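Local coordinates for protein 3-oxo-glucose-6-phosphate:glutamate aminotransferase (Bacillus subtilis subsp. subtilis, PDB 4K2I) that catalyses the reversible pyridoxal phosphate-dependent transamination of 3-dehydro-glucose 6-phosphate with glutamate to give kanosamine 6-phosphate, a step in antibiotic biosynthesis, at residues K5-S10 and G29-I34; D224-I229 and I240-F245; Y248-V253 and V349-P354. One frame throughout, in Å; residues are numbered along the deposited sequence.

Contacts 2 and 3 both line part of the cofactor pocket, whereas contact 1 belongs to the N-terminal domain and stands apart. The centres of contacts 2 and 3 are about 11 Å apart, and both touch the bound pyridoxamine phosphate: contact 2 through groups that meet its ring, hydroxyl and phosphate, contact 3 through Lys249 beside its amine. They also touch each other. Phe245 O and Val253 N, 2.7 Å apart, probably share a hydrogen bond, and Cys226 O lies 3.4 Å from Lys249 CD. The centre of contact 1 is about 27 Å from that of contact 2 and about 25 Å from that of contact 3, with nearest atoms about 9 and 10 Å away.

Contact 1 (K5-S10 and G29-I34)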
loop_
_atom_site.group_PDB
_atom_site.type_symbol
_atom_site.label_atom_id
_atom_site.label_comp_id
_atom_site.label_asym_id
_atom_site.label_seq_id
_atom_site.Cartn_x
_atom_site.Cartn_y
_atom_site.Cartn_z
ATOM N N LYS B 5 -8.454 -26.964 37.123
ATOM C CA LYS B 5 -7.960 -26.728 35.773
ATOM C C LYS B 5 -7.758 -25.233 35.576
ATOM O O LYS B 5 -8.672 -24.437 35.830
ATOM C CB LYS B 5 -8.944 -27.235 34.714
ATOM C CG LYS B 5 -9.224 -28.729 34.737
ATOM C CD LYS B 5 -10.160 -29.115 33.590
ATOM C CE LYS B 5 -10.563 -30.587 33.646
ATOM N NZ LYS B 5 -11.469 -30.966 32.521
ATOM N N GLN B 6 -6.562 -24.854 35.135
ATOM C CA GLN B 6 -6.278 -23.470 34.772
ATOM C C GLN B 6 -7.018 -23.112 33.493
ATOM O O GLN B 6 -7.200 -23.948 32.609
ATOM C CB GLN B 6 -4.785 -23.272 34.546
ATOM C CG GLN B 6 -3.935 -23.618 35.746
ATOM C CD GLN B 6 -2.447 -23.598 35.425
ATOM O OE1 GLN B 6 -2.025 -23.048 34.405
ATOM N NE2 GLN B 6 -1.645 -24.203 36.298
ATOM N N VAL B 7 -7.449 -21.863 33.394
ATOM C CA VAL B 7 -8.055 -21.388 32.159
ATOM C C VAL B 7 -7.134 -20.366 31.497
ATOM O O VAL B 7 -7.016 -19.210 31.929
ATOM C CB VAL B 7 -9.534 -20.919 32.362
ATOM C CG1 VAL B 7 -9.798 -20.596 33.810
ATOM C CG2 VAL B 7 -9.916 -19.770 31.429
ATOM N N LYS B 8 -6.436 -20.845 30.470
ATOM C CA LYS B 8 -5.472 -20.043 29.739
ATOM C C LYS B 8 -6.183 -19.050 28.852
ATOM O O LYS B 8 -7.022 -19.425 28.037
ATOM C CB LYS B 8 -4.570 -20.926 28.883
ATOM C CG LYS B 8 -3.231 -21.230 29.520
ATOM C CD LYS B 8 -3.361 -22.257 30.628
ATOM C CE LYS B 8 -2.021 -22.453 31.327
ATOM N NZ LYS B 8 -1.992 -23.674 32.178
ATOM N N ILE B 9 -5.845 -17.782 29.021
ATOM C CA ILE B 9 -6.390 -16.733 28.182
ATOM C C ILE B 9 -5.377 -16.429 27.100
ATOM O O ILE B 9 -4.376 -15.748 27.337
ATOM C CB ILE B 9 -6.716 -15.465 28.992
ATOM C CG1 ILE B 9 -7.730 -15.794 30.091
ATOM C CG2 ILE B 9 -7.242 -14.357 28.086
ATOM C CD1 ILE B 9 -8.122 -14.599 30.946
ATOM N N SER B 10 -5.629 -16.973 25.915
ATOM C CA SER B 10 -4.770 -16.736 24.769
ATOM C C SER B 10 -5.379 -15.643 23.915
ATOM O O SER B 10 -4.686 -14.991 23.135
ATOM C CB SER B 10 -4.633 -18.011 23.938
ATOM O OG SER B 10 -5.909 -18.515 23.569
ATOM N N GLY B 29 -11.076 -16.044 39.720
ATOM C CA GLY B 29 -9.832 -15.888 40.446
ATOM C C GLY B 29 -8.586 -16.310 39.688
ATOM O O GLY B 29 -8.496 -16.176 38.466
ATOM N N LYS B 30 -7.630 -16.845 40.440
ATOM C CA LYS B 30 -6.286 -17.154 39.951
ATOM C C LYS B 30 -6.273 -18.246 38.892
ATOM O O LYS B 30 -5.285 -18.420 38.188
ATOM C CB LYS B 30 -5.413 -17.593 41.135
ATOM C CG LYS B 30 -5.995 -18.794 41.879
ATOM C CD LYS B 30 -5.212 -19.119 43.138
ATOM C CE LYS B 30 -5.775 -20.369 43.787
ATOM N NZ LYS B 30 -4.911 -20.871 44.871
ATOM N N GLU B 31 -7.355 -19.009 38.810
ATOM C CA GLU B 31 -7.477 -20.034 37.795
ATOM C C GLU B 31 -7.422 -19.401 36.396
ATOM O O GLU B 31 -6.974 -20.037 35.444
ATOM C CB GLU B 31 -8.753 -20.853 37.996
ATOM C CG GLU B 31 -10.048 -20.127 37.660
ATOM C CD GLU B 31 -10.457 -19.112 38.720
ATOM O OE1 GLU B 31 -11.343 -18.277 38.442
ATOM O OE2 GLU B 31 -9.892 -19.154 39.831
ATOM N N LEU B 32 -7.846 -18.139 36.291
ATOM C CA LEU B 32 -7.786 -17.390 35.035
ATOM C C LEU B 32 -6.374 -16.860 34.795
ATOM O O LEU B 32 -5.940 -15.907 35.440
ATOM C CB LEU B 32 -8.766 -16.205 35.053
ATOM C CG LEU B 32 -10.277 -16.462 35.117
ATOM C CD1 LEU B 32 -11.049 -15.147 35.239
ATOM C CD2 LEU B 32 -10.738 -17.226 33.905
ATOM N N VAL B 33 -5.658 -17.465 33.859
ATOM C CA VAL B 33 -4.273 -17.062 33.625
ATOM C C VAL B 33 -4.074 -16.380 32.261
ATOM O O VAL B 33 -4.302 -16.967 31.199
ATOM C CB VAL B 33 -3.289 -18.240 33.862
ATOM C CG1 VAL B 33 -3.929 -19.559 33.465
ATOM C CG2 VAL B 33 -1.974 -18.016 33.121
ATOM N N ILE B 34 -3.672 -15.117 32.320
ATOM C CA ILE B 34 -3.493 -14.292 31.136
ATOM C C ILE B 34 -2.170 -14.597 30.470
ATOM O O ILE B 34 -1.115 -14.374 31.064
ATOM C CB ILE B 34 -3.448 -12.817 31.518
ATOM C CG1 ILE B 34 -4.736 -12.407 32.237
ATOM C CG2 ILE B 34 -3.189 -11.966 30.279
ATOM C CD1 ILE B 34 -4.758 -10.931 32.655
#
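Strand 7-9 pairs in parallel with strand 32-34, Val7 and Ile9 bonding to Glu31, just before the strand, and to Val33. Val7 N donates to Glu31 O at 2.8 Å, Val33 N to Val7 O, and Ile9 N to Val33 O. Val33 is thus gripped through both its N and its O, the alternation expected of a parallel pair. Side chains lie alongside one another on both faces. On one, Val7 CG1 presses against Leu32 CD2 at 3.5 Å, tighter than usual for two methyls, and Ile9 CD1 reaches Ile34 CG1 at 4.2 Å. On the other, Val33 CG1 rests against the aliphatic stem of Lys8, 4.0 Å from its CD, with Gln6 CB at its flank.

The second strand is led in by a type I turn from Gly29 to Leu32. Glu31 folds back over this turn, its chain bent at chi2 (-76°). Gly29 N donates to Glu31 OE1 at 2.6 Å, from the syn side but 27° out of the carboxylate plane.

The two strands and helix 13-24 between them form a beta-alpha-beta unit: Leu19, His22 and Leu23 of that helix pack on Leu32, and Leu19 also on Ile9, covering the face at Ile9 and Leu32.

Contact 2 (D224-I229 and I240-F245); sequences DACQGI and ITTLSF. With PMP (4'-deoxy-4'-aminopyridoxal-5'-phosphate), chain M.
The cofactor pocket of this fold type I aminotransferase has part of its wall where Cys226 CB meets Ser244 CB at 3.6 Å, joining the loop after strand 220-224 to the end of the neighbouring parallel strand 240-244. Cys226 CB also sits over the face of the pyridine ring, 3.7 Å from N1 of the pyridoxamine phosphate. The backbones meet where Asp224 pairs with Thr242, although the bond beyond it, Ala225 N to Thr242 O, is weak (3.0 Å, bent to 134°).

Past this point the chain leaves the sheet through an Asx turn: Asp224 OD1 accepts Cys226 N at 3.0 Å (160°), almost in line with its C-O bond. One carboxylate oxygen is thereby tied to the turn, while OD2 approaches N1 of the cofactor to 2.7 Å and also bonds to Thr156 OG1. Gln227, in the overlapping type I turn from Ala225 to Gly228, donates from NE2 to the ring hydroxyl O3 at 2.7 Å; its OE1 is held by Tyr201 N. From the strand, Ser244 turns OG anti to its own N (chi1 168°) and gives a 2.6 Å bond to phosphate oxygen O2P. Behind these polar groups the contact is apolar: Leu243 CD2 lies against Ala225, and Ile229 CD1 reaches the edge of the Phe245 ring, 4.2 Å from CE1.

Gly127, Thr128 and Asn246 of the same chain, and Asn294 of the second subunit, also bond the cofactor. The close approach of Asp224 to N1 is consistent with the aspartate that faces N1 in fold type I enzymes, and would probably favour a protonated pyridine nitrogen, making the ring a better electron sink during transamination.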
loop_
_atom_site.group_PDB
_atom_site.type_symbol
_atom_site.label_atom_id
_atom_site.label_comp_id
_atom_site.label_asym_id
_atom_site.label_seq_id
_atom_site.Cartn_x
_atom_site.Cartn_y
_atom_site.Cartn_z
ATOM N N ASP B 224 -7.201 -17.987 2.736
ATOM C CA ASP B 224 -7.576 -16.596 2.887
ATOM C C ASP B 224 -8.206 -16.463 4.264
ATOM O O ASP B 224 -9.401 -16.725 4.441
ATOM C CB ASP B 224 -8.560 -16.178 1.784
ATOM C CG ASP B 224 -8.994 -14.722 1.895
ATOM O OD1 ASP B 224 -8.717 -14.083 2.932
ATOM O OD2 ASP B 224 -9.625 -14.216 0.944
ATOM N N ALA B 225 -7.396 -16.056 5.237
ATOM C CA ALA B 225 -7.869 -15.844 6.602
ATOM C C ALA B 225 -7.958 -14.354 6.894
ATOM O O ALA B 225 -7.815 -13.921 8.040
ATOM C CB ALA B 225 -6.925 -16.513 7.592
ATOM N N CYS B 226 -8.193 -13.558 5.855
ATOM C CA CYS B 226 -8.237 -12.116 6.038
ATOM C C CYS B 226 -9.286 -11.652 7.055
ATOM O O CYS B 226 -9.117 -10.606 7.677
ATOM C CB CYS B 226 -8.357 -11.394 4.696
ATOM S SG CYS B 226 -6.824 -11.593 3.728
ATOM N N GLN B 227 -10.337 -12.443 7.258
ATOM C CA GLN B 227 -11.342 -12.107 8.270
ATOM C C GLN B 227 -11.245 -12.998 9.518
ATOM O O GLN B 227 -12.121 -12.965 10.371
ATOM C CB GLN B 227 -12.759 -12.211 7.682
ATOM C CG GLN B 227 -12.964 -11.345 6.438
ATOM C CD GLN B 227 -14.368 -11.436 5.872
ATOM O OE1 GLN B 227 -15.172 -12.276 6.280
ATOM N NE2 GLN B 227 -14.669 -10.563 4.929
ATOM N N GLY B 228 -10.189 -13.797 9.625
ATOM C CA GLY B 228 -10.145 -14.803 10.666
ATOM C C GLY B 228 -9.076 -14.682 11.738
ATOM O O GLY B 228 -8.768 -15.679 12.394
ATOM N N ILE B 229 -8.518 -13.490 11.952
ATOM C CA ILE B 229 -7.511 -13.373 13.005
ATOM C C ILE B 229 -8.090 -13.805 14.352
ATOM O O ILE B 229 -9.194 -13.399 14.727
ATOM C CB ILE B 229 -6.849 -11.976 13.102
ATOM C CG1 ILE B 229 -5.643 -12.057 14.046
ATOM C CG2 ILE B 229 -7.844 -10.912 13.580
ATOM C CD1 ILE B 229 -4.552 -11.066 13.774
ATOM N N ILE B 240 0.474 -21.682 3.224
ATOM C CA ILE B 240 0.524 -20.245 3.467
ATOM C C ILE B 240 -0.775 -19.741 4.087
ATOM O O ILE B 240 -1.863 -20.102 3.646
ATOM C CB ILE B 240 0.809 -19.458 2.166
ATOM C CG1 ILE B 240 2.262 -19.661 1.737
ATOM C CG2 ILE B 240 0.518 -17.958 2.348
ATOM C CD1 ILE B 240 2.734 -18.655 0.751
ATOM N N THR B 241 -0.651 -18.909 5.118
ATOM C CA THR B 241 -1.794 -18.193 5.673
ATOM C C THR B 241 -1.715 -16.703 5.320
ATOM O O THR B 241 -0.656 -16.090 5.448
ATOM C CB THR B 241 -1.846 -18.330 7.198
ATOM O OG1 THR B 241 -1.915 -19.719 7.561
ATOM C CG2 THR B 241 -3.062 -17.573 7.764
ATOM N N THR B 242 -2.827 -16.118 4.882
ATOM C CA THR B 242 -2.859 -14.693 4.579
ATOM C C THR B 242 -3.813 -13.954 5.511
ATOM O O THR B 242 -4.886 -14.450 5.826
ATOM C CB THR B 242 -3.251 -14.412 3.103
ATOM O OG1 THR B 242 -4.581 -14.884 2.850
ATOM C CG2 THR B 242 -2.279 -15.098 2.151
ATOM N N LEU B 243 -3.409 -12.761 5.934
ATOM C CA LEU B 243 -4.199 -11.931 6.832
ATOM C C LEU B 243 -4.356 -10.542 6.221
ATOM O O LEU B 243 -3.533 -10.128 5.413
ATOM C CB LEU B 243 -3.505 -11.800 8.195
ATOM C CG LEU B 243 -3.367 -13.081 9.038
ATOM C CD1 LEU B 243 -2.470 -12.845 10.240
ATOM C CD2 LEU B 243 -4.731 -13.594 9.488
ATOM N N SER B 244 -5.434 -9.853 6.592
ATOM C CA SER B 244 -5.607 -8.435 6.304
ATOM C C SER B 244 -5.653 -7.641 7.610
ATOM O O SER B 244 -6.236 -8.104 8.597
ATOM C CB SER B 244 -6.909 -8.184 5.556
ATOM O OG SER B 244 -7.182 -6.796 5.544
ATOM N N PHE B 245 -5.044 -6.455 7.610
ATOM C CA PHE B 245 -5.112 -5.544 8.762
ATOM C C PHE B 245 -5.793 -4.227 8.368
ATOM O O PHE B 245 -5.494 -3.170 8.931
ATOM C CB PHE B 245 -3.721 -5.269 9.355
ATOM C CG PHE B 245 -2.941 -6.523 9.681
ATOM C CD1 PHE B 245 -3.460 -7.467 10.547
ATOM C CD2 PHE B 245 -1.693 -6.749 9.122
ATOM C CE1 PHE B 245 -2.756 -8.632 10.844
ATOM C CE2 PHE B 245 -0.978 -7.909 9.413
ATOM C CZ PHE B 245 -1.518 -8.854 10.275
HETATM N N1 PMP M . -10.174 -11.591 1.534
HETATM C C2 PMP M . -11.297 -11.306 2.277
HETATM C C2A PMP M . -12.220 -12.446 2.642
HETATM C C3 PMP M . -11.531 -9.968 2.659
HETATM O O3 PMP M . -12.622 -9.598 3.395
HETATM C C4 PMP M . -10.650 -8.963 2.288
HETATM C C4A PMP M . -10.945 -7.512 2.718
HETATM N N4A PMP M . -12.378 -7.214 2.876
HETATM C C5 PMP M . -9.519 -9.299 1.526
HETATM C C6 PMP M . -9.300 -10.611 1.160
HETATM C C5A PMP M . -8.515 -8.271 1.082
HETATM O O4P PMP M . -7.865 -7.701 2.183
HETATM P P PMP M . -7.218 -6.235 2.062
HETATM O O1P PMP M . -6.544 -6.118 0.717
HETATM O O2P PMP M . -6.259 -5.998 3.232
HETATM O O3P PMP M . -8.379 -5.218 2.054
#

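Contact 3 (Y248-V253 and V349-P354); sequences YKNFGV and VWHLFP. With PMP (4'-deoxy-4'-aminopyridoxal-5'-phosphate), chain M; EDO (1,2-ethanediol), chain N.
With chi1 at 173°, His351 carries its imidazole across to Asn250, whose own CG is anti to its carbonyl carbon (chi1 -73°), and the two side chains meet amide oxygen to ring nitrogen. The contact belongs to the lysine loop of a fold type I pyridoxal phosphate enzyme, in which Lys249 forms the Schiff base with the cofactor, and joins it to the loop leading into strand 353-356.

His351 ND1 donates to Asn250 OD1 at 3.0 Å, with the acceptor in the plane of the imidazole at its edge; the amide and ring planes are 32° apart. The other end of the same amide is used as well: ND2 gives a 3.1 Å bond to Val349 O. That carbonyl is approached from above its plane, so no lone pair is aimed at the donor, and ND2 has a second, weak bond to Asn316 OD1. Asn250 thus bridges to both Val349 and His351, accepting a hydrogen bond from His351 ND1 and donating one to Val349 O, which fixes the rotation of both amide and imidazole.

The next edge of the ring faces the loop backbone, CE1 lying 3.2 Å from Tyr248 O. Lys249 CD comes from one side of the ring plane, beyond the rim at CE1 and 3.7 Å from it, so the histidine flanks the stem of the lysine, and Gln227 of the cofactor site packs on His351. The Trp350 side chain leads away from this junction into the protein, stacking on His348 and resting on Leu320 and Ala323 of helix 312-329, while its carbonyl oxygen binds Arg319.

Lys249 is bent at chi2 and chi4, bringing its amine back to the cofactor. It is not covalently linked there: Lys249 NZ stands 3.2 Å from N4A of pyridoxamine phosphate, the cofactor amine.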
loop_
_atom_site.group_PDB
_atom_site.type_symbol
_atom_site.label_atom_id
_atom_site.label_comp_id
_atom_site.label_asym_id
_atom_site.label_seq_id
_atom_site.Cartn_x
_atom_site.Cartn_y
_atom_site.Cartn_z
ATOM N N TYR B 248 -11.321 -2.221 9.016
ATOM C CA TYR B 248 -12.588 -2.886 9.340
ATOM C C TYR B 248 -12.432 -4.283 9.959
ATOM O O TYR B 248 -13.420 -4.894 10.377
ATOM C CB TYR B 248 -13.453 -3.051 8.088
ATOM C CG TYR B 248 -13.918 -1.772 7.458
ATOM C CD1 TYR B 248 -15.074 -1.149 7.898
ATOM C CD2 TYR B 248 -13.214 -1.192 6.411
ATOM C CE1 TYR B 248 -15.517 0.012 7.326
ATOM C CE2 TYR B 248 -13.648 -0.016 5.828
ATOM C CZ TYR B 248 -14.802 0.583 6.295
ATOM O OH TYR B 248 -15.256 1.757 5.731
ATOM N N LYS B 249 -11.217 -4.804 9.997
ATOM C CA LYS B 249 -11.024 -6.184 10.446
ATOM C C LYS B 249 -11.054 -6.293 11.972
ATOM O O LYS B 249 -10.985 -5.283 12.664
ATOM C CB LYS B 249 -9.723 -6.751 9.867
ATOM C CG LYS B 249 -9.715 -6.802 8.337
ATOM C CD LYS B 249 -10.829 -7.718 7.840
ATOM C CE LYS B 249 -10.951 -7.716 6.328
ATOM N NZ LYS B 249 -11.468 -6.391 5.858
ATOM N N ASN B 250 -11.175 -7.515 12.491
ATOM C CA ASN B 250 -11.124 -7.753 13.940
ATOM C C ASN B 250 -9.902 -7.085 14.579
ATOM O O ASN B 250 -9.961 -6.553 15.695
ATOM C CB ASN B 250 -11.153 -9.253 14.247
ATOM C CG ASN B 250 -12.521 -9.871 14.004
ATOM O OD1 ASN B 250 -13.334 -9.347 13.230
ATOM N ND2 ASN B 250 -12.786 -10.987 14.669
ATOM N N PHE B 251 -8.800 -7.093 13.838
ATOM C CA PHE B 251 -7.638 -6.298 14.196
ATOM C C PHE B 251 -7.155 -5.606 12.942
ATOM O O PHE B 251 -6.830 -6.268 11.960
ATOM C CB PHE B 251 -6.519 -7.176 14.761
ATOM C CG PHE B 251 -5.158 -6.525 14.714
ATOM C CD1 PHE B 251 -4.958 -5.260 15.247
ATOM C CD2 PHE B 251 -4.082 -7.182 14.137
ATOM C CE1 PHE B 251 -3.721 -4.660 15.200
ATOM C CE2 PHE B 251 -2.839 -6.596 14.093
ATOM C CZ PHE B 251 -2.657 -5.324 14.623
ATOM N N GLY B 252 -7.087 -4.282 12.991
ATOM C CA GLY B 252 -6.655 -3.488 11.855
ATOM C C GLY B 252 -5.735 -2.341 12.238
ATOM O O GLY B 252 -5.626 -1.973 13.415
ATOM N N VAL B 253 -5.055 -1.776 11.249
ATOM C CA VAL B 253 -4.215 -0.605 11.501
ATOM C C VAL B 253 -4.986 0.642 11.056
ATOM O O VAL B 253 -6.214 0.650 11.135
ATOM C CB VAL B 253 -2.829 -0.760 10.840
ATOM C CG1 VAL B 253 -2.108 -1.938 11.480
ATOM C CG2 VAL B 253 -2.945 -0.991 9.318
ATOM N N VAL B 349 -14.571 -16.468 14.784
ATOM C CA VAL B 349 -14.211 -15.239 15.478
ATOM C C VAL B 349 -15.185 -14.080 15.230
ATOM O O VAL B 349 -14.934 -12.949 15.647
ATOM C CB VAL B 349 -12.769 -14.818 15.172
ATOM C CG1 VAL B 349 -11.806 -15.810 15.794
ATOM C CG2 VAL B 349 -12.548 -14.710 13.669
ATOM N N TRP B 350 -16.283 -14.364 14.538
ATOM C CA TRP B 350 -17.393 -13.425 14.442
ATOM C C TRP B 350 -17.000 -12.065 13.855
ATOM O O TRP B 350 -17.253 -11.015 14.447
ATOM C CB TRP B 350 -18.050 -13.267 15.824
ATOM C CG TRP B 350 -18.419 -14.596 16.411
ATOM C CD1 TRP B 350 -17.804 -15.236 17.454
ATOM C CD2 TRP B 350 -19.451 -15.476 15.952
ATOM N NE1 TRP B 350 -18.408 -16.450 17.686
ATOM C CE2 TRP B 350 -19.421 -16.623 16.777
ATOM C CE3 TRP B 350 -20.411 -15.400 14.934
ATOM C CZ2 TRP B 350 -20.322 -17.684 16.620
ATOM C CZ3 TRP B 350 -21.305 -16.459 14.775
ATOM C CH2 TRP B 350 -21.245 -17.589 15.610
ATOM N N HIS B 351 -16.368 -12.088 12.691
ATOM C CA HIS B 351 -16.064 -10.850 11.994
ATOM C C HIS B 351 -17.369 -10.251 11.473
ATOM O O HIS B 351 -17.594 -9.029 11.549
ATOM C CB HIS B 351 -15.085 -11.091 10.839
ATOM C CG HIS B 351 -14.875 -9.883 9.991
ATOM N ND1 HIS B 351 -14.115 -8.812 10.404
ATOM C CD2 HIS B 351 -15.362 -9.554 8.772
ATOM C CE1 HIS B 351 -14.122 -7.885 9.464
ATOM N NE2 HIS B 351 -14.868 -8.314 8.460
ATOM N N LEU B 352 -18.221 -11.135 10.955
ATOM C CA LEU B 352 -19.567 -10.787 10.536
ATOM C C LEU B 352 -20.546 -11.804 11.134
ATOM O O LEU B 352 -20.146 -12.913 11.503
ATOM C CB LEU B 352 -19.651 -10.728 9.011
ATOM C CG LEU B 352 -18.940 -9.552 8.313
ATOM C CD1 LEU B 352 -18.415 -9.947 6.942
ATOM C CD2 LEU B 352 -19.868 -8.357 8.158
ATOM N N PHE B 353 -21.819 -11.418 11.260
ATOM C CA PHE B 353 -22.824 -12.286 11.864
ATOM C C PHE B 353 -23.994 -12.594 10.921
ATOM O O PHE B 353 -24.921 -11.790 10.776
ATOM C CB PHE B 353 -23.347 -11.690 13.184
ATOM C CG PHE B 353 -24.205 -12.640 13.966
ATOM C CD1 PHE B 353 -23.631 -13.537 14.864
ATOM C CD2 PHE B 353 -25.585 -12.667 13.785
ATOM C CE1 PHE B 353 -24.418 -14.426 15.589
ATOM C CE2 PHE B 353 -26.381 -13.568 14.501
ATOM C CZ PHE B 353 -25.790 -14.453 15.403
ATOM N N PRO B 354 -23.953 -13.773 10.283
ATOM C CA PRO B 354 -24.968 -14.157 9.292
ATOM C C PRO B 354 -26.137 -14.956 9.836
ATOM O O PRO B 354 -25.948 -16.003 10.444
ATOM C CB PRO B 354 -24.184 -15.046 8.322
ATOM C CG PRO B 354 -23.094 -15.646 9.158
ATOM C CD PRO B 354 -22.761 -14.640 10.233
HETATM N N1 PMP M . -10.174 -11.591 1.534
HETATM C C2 PMP M . -11.297 -11.306 2.277
HETATM C C2A PMP M . -12.220 -12.446 2.642
HETATM C C3 PMP M . -11.531 -9.968 2.659
HETATM O O3 PMP M . -12.622 -9.598 3.395
HETATM C C4 PMP M . -10.650 -8.963 2.288
HETATM C C4A PMP M . -10.945 -7.512 2.718
HETATM N N4A PMP M . -12.378 -7.214 2.876
HETATM C C5 PMP M . -9.519 -9.299 1.526
HETATM C C6 PMP M . -9.300 -10.611 1.160
HETATM C C5A PMP M . -8.515 -8.271 1.082
HETATM O O4P PMP M . -7.865 -7.701 2.183
HETATM P P PMP M . -7.218 -6.235 2.062
HETATM O O1P PMP M . -6.544 -6.118 0.717
HETATM O O2P PMP M . -6.259 -5.998 3.232
HETATM O O3P PMP M . -8.379 -5.218 2.054
HETATM C C1 EDO N . -26.868 -19.310 9.467
HETATM O O1 EDO N . -25.626 -18.663 9.770
HETATM C C2 EDO N . -26.575 -20.635 8.771
HETATM O O2 EDO N . -25.916 -21.515 9.690
#